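PDB 5NNS: AA9 family lytic polysaccharide monooxygenase B from Heterobasidion irregulare TC 32-1, which uses an active-site copper to cleave crystalline and amorphous polysaccharide chains oxidatively, giving products oxidised specifically at C1. Local coordinates for residues Q26-R31 with A59-A63. Numbering follows the deposited sequence.
Sequences QSTIQR and AQKSA
S27 and I29 lie against A59, K61 and A63 where two irregular pieces of the long connection between strands 12-15 and 63-66 run side by side at the flank of the beta-sandwich, the second running into the start of strand 63-66. The hydroxyl of S27 donates from OG to A59 O, a short bond of 2.6 Å that lies in the carbonyl plane and uses a lone pair; with OG anti to the backbone N (chi1 -163°), the hydroxyl is presented to that carbonyl. Next along the segment, T28 O accepts from K61 N at 3.0 Å. The N-H points almost straight at the oxygen, 166°, yet meets it from above the carbonyl plane. K61 then lays its aliphatic chain along S27, CE being 3.5 Å from OG, and a bend at its last torsion turns NZ to S27 O in a weak bond; N15 ND2 donates to the same oxygen. I29 supplies the apolar part: its CG2 rests on the backbone between S62 and A63, and CD1 reaches A63 CB at 4.0 Å. L9 and Y14 of one sheet touch both side chains, and L173 of the other touches A63, so the pair packs between the two sheets. The carboxamide of Q60 folds back over the other segment, its OE1 held by L56 N, and crosses the side chain of R31 at about a right angle; the guanidinium is held farther out by C96 O and G53 O. Behind the contact, Q30 N donates to T28 OG1 at 2.8 Å, closing an ST turn. A63, the first residue of the outermost strand 63-66, shares backbone hydrogen bonds with Q172 and I174 of the parallel strand 165-176, and I29 also bonds to Q172, placing segment 26-31 beside the start of that edge strand in the immunoglobulin-like beta-sandwich characteristic of AA9 monooxygenases.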
ATOM      1  N   GLN A  26       9.601 -19.361   5.942  1.00 25.27           N
ATOM      2  CA  GLN A  26       8.843 -18.666   4.902  1.00 24.21           C
ATOM      3  C   GLN A  26       9.807 -17.972   3.945  1.00 23.80           C
ATOM      4  O   GLN A  26      10.885 -17.533   4.344  1.00 24.24           O
ATOM      5  CB  GLN A  26       7.857 -17.664   5.516  1.00 24.01           C
ATOM      6  CG  GLN A  26       6.834 -18.307   6.448  1.00 23.44           C
ATOM      7  CD  GLN A  26       5.555 -17.493   6.611  1.00 23.27           C
ATOM      8  OE1 GLN A  26       4.953 -17.057   5.631  1.00 23.13           O
ATOM      9  NE2 GLN A  26       5.125 -17.304   7.851  1.00 22.81           N
ATOM     10  N   SER A  27       9.422 -17.903   2.676  1.00 23.02           N
ATOM     11  CA  SER A  27      10.221 -17.243   1.655  1.00 21.83           C
ATOM     12  C   SER A  27       9.285 -16.534   0.684  1.00 21.51           C
ATOM     13  O   SER A  27       8.413 -17.163   0.081  1.00 20.95           O
ATOM     14  CB  SER A  27      11.102 -18.254   0.920  1.00 21.50           C
ATOM     15  OG  SER A  27      12.143 -17.589   0.228  1.00 20.95           O
ATOM     16  N   THR A  28       9.462 -15.225   0.549  1.00 21.08           N
ATOM     17  CA  THR A  28       8.572 -14.413  -0.268  1.00 21.04           C
ATOM     18  C   THR A  28       9.208 -13.088  -0.654  1.00 20.60           C
ATOM     19  O   THR A  28      10.160 -12.633  -0.015  1.00 20.63           O
ATOM     20  CB  THR A  28       7.223 -14.148   0.454  1.00 21.45           C
ATOM     21  OG1 THR A  28       6.481 -13.138  -0.244  1.00 21.58           O
ATOM     22  CG2 THR A  28       7.437 -13.705   1.901  1.00 21.80           C
ATOM     23  N   ILE A  29       8.666 -12.475  -1.703  1.00 20.12           N
ATOM     24  CA  ILE A  29       9.008 -11.090  -2.037  1.00 19.64           C
ATOM     25  C   ILE A  29       8.455 -10.093  -1.010  1.00 18.95           C
ATOM     26  O   ILE A  29       8.931  -8.956  -0.926  1.00 19.07           O
ATOM     27  CB  ILE A  29       8.556 -10.685  -3.461  1.00 19.92           C
ATOM     28  CG1 ILE A  29       7.026 -10.755  -3.631  1.00 19.82           C
ATOM     29  CG2 ILE A  29       9.265 -11.544  -4.499  1.00 19.76           C
ATOM     30  CD1 ILE A  29       6.536 -10.015  -4.856  1.00 19.99           C
ATOM     31  N   GLN A  30       7.458 -10.528  -0.242  1.00 18.20           N
ATOM     32  CA  GLN A  30       6.743  -9.673   0.690  1.00 17.94           C
ATOM     33  C   GLN A  30       7.453  -9.553   2.040  1.00 17.94           C
ATOM     34  O   GLN A  30       8.042 -10.522   2.524  1.00 18.47           O
ATOM     35  CB  GLN A  30       5.334 -10.221   0.906  1.00 17.51           C
ATOM     36  CG  GLN A  30       4.327  -9.163   1.295  1.00 17.28           C
ATOM     37  CD  GLN A  30       2.948  -9.719   1.518  1.00 16.97           C
ATOM     38  OE1 GLN A  30       2.789 -10.801   2.091  1.00 16.56           O
ATOM     39  NE2 GLN A  30       1.934  -8.975   1.086  1.00 16.40           N
ATOM     40  N   ARG A  31       7.384  -8.362   2.638  1.00 17.63           N
ATOM     41  CA  ARG A  31       7.866  -8.138   4.001  1.00 17.26           C
ATOM     42  C   ARG A  31       6.917  -8.785   5.004  1.00 17.11           C
ATOM     43  O   ARG A  31       5.714  -8.916   4.744  1.00 16.80           O
ATOM     44  CB  ARG A  31       8.011  -6.639   4.307  1.00 17.36           C
ATOM     45  CG  ARG A  31       9.144  -5.939   3.569  1.00 17.14           C
ATOM     46  CD  ARG A  31      10.483  -6.629   3.799  1.00 17.15           C
ATOM     47  NE  ARG A  31      11.627  -5.751   3.544  1.00 17.00           N
ATOM     48  CZ  ARG A  31      12.156  -4.888   4.417  1.00 16.76           C
ATOM     49  NH1 ARG A  31      11.658  -4.740   5.645  1.00 16.71           N
ATOM     50  NH2 ARG A  31      13.201  -4.157   4.054  1.00 16.92           N
ATOM     51  N   ALA A  59      16.144 -15.727   3.147  1.00 27.99           N
ATOM     52  CA  ALA A  59      14.876 -16.168   2.540  1.00 28.47           C
ATOM     53  C   ALA A  59      14.094 -15.046   1.827  1.00 28.40           C
ATOM     54  O   ALA A  59      13.091 -15.326   1.161  1.00 28.27           O
ATOM     55  CB  ALA A  59      13.993 -16.837   3.587  1.00 28.60           C
ATOM     56  N   GLN A  60      14.544 -13.793   1.961  1.00 27.80           N
ATOM     57  CA  GLN A  60      13.869 -12.649   1.348  1.00 26.94           C
ATOM     58  C   GLN A  60      14.081 -12.653  -0.160  1.00 26.82           C
ATOM     59  O   GLN A  60      15.220 -12.672  -0.622  1.00 26.95           O
ATOM     60  CB  GLN A  60      14.404 -11.337   1.935  1.00 26.44           C
ATOM     61  CG  GLN A  60      13.657 -10.076   1.502  1.00 26.73           C
ATOM     62  CD  GLN A  60      12.215 -10.048   1.975  1.00 26.16           C
ATOM     63  OE1 GLN A  60      11.940 -10.239   3.154  1.00 26.23           O
ATOM     64  NE2 GLN A  60      11.292  -9.806   1.055  1.00 25.93           N
ATOM     65  N   LYS A  61      12.984 -12.633  -0.916  1.00 26.46           N
ATOM     66  CA  LYS A  61      13.035 -12.544  -2.376  1.00 26.51           C
ATOM     67  C   LYS A  61      12.752 -11.110  -2.838  1.00 25.46           C
ATOM     68  O   LYS A  61      12.324 -10.270  -2.045  1.00 24.82           O
ATOM     69  CB  LYS A  61      12.025 -13.506  -3.010  1.00 27.75           C
ATOM     70  CG  LYS A  61      12.075 -14.950  -2.500  1.00 28.73           C
ATOM     71  CD  LYS A  61      11.656 -15.941  -3.593  1.00 29.99           C
ATOM     72  CE  LYS A  61      11.110 -17.260  -3.053  1.00 30.82           C
ATOM     73  NZ  LYS A  61       9.632 -17.250  -2.818  1.00 31.49           N
ATOM     74  N   SER A  62      13.031 -10.843  -4.116  1.00 25.01           N
ATOM     75  CA  SER A  62      12.620  -9.608  -4.807  1.00 24.95           C
ATOM     76  C   SER A  62      12.081  -9.962  -6.201  1.00 24.69           C
ATOM     77  O   SER A  62      12.616 -10.846  -6.863  1.00 25.16           O
ATOM     78  CB  SER A  62      13.794  -8.628  -4.961  1.00 24.82           C
ATOM     79  OG  SER A  62      14.244  -8.120  -3.716  1.00 24.97           O
ATOM     80  N   ALA A  63      11.032  -9.269  -6.645  1.00 24.20           N
ATOM     81  CA  ALA A  63      10.454  -9.496  -7.970  1.00 23.35           C
ATOM     82  C   ALA A  63      11.095  -8.547  -8.967  1.00 22.90           C
ATOM     83  O   ALA A  63      11.042  -7.332  -8.785  1.00 21.33           O
ATOM     84  CB  ALA A  63       8.952  -9.284  -7.940  1.00 23.39           C
TER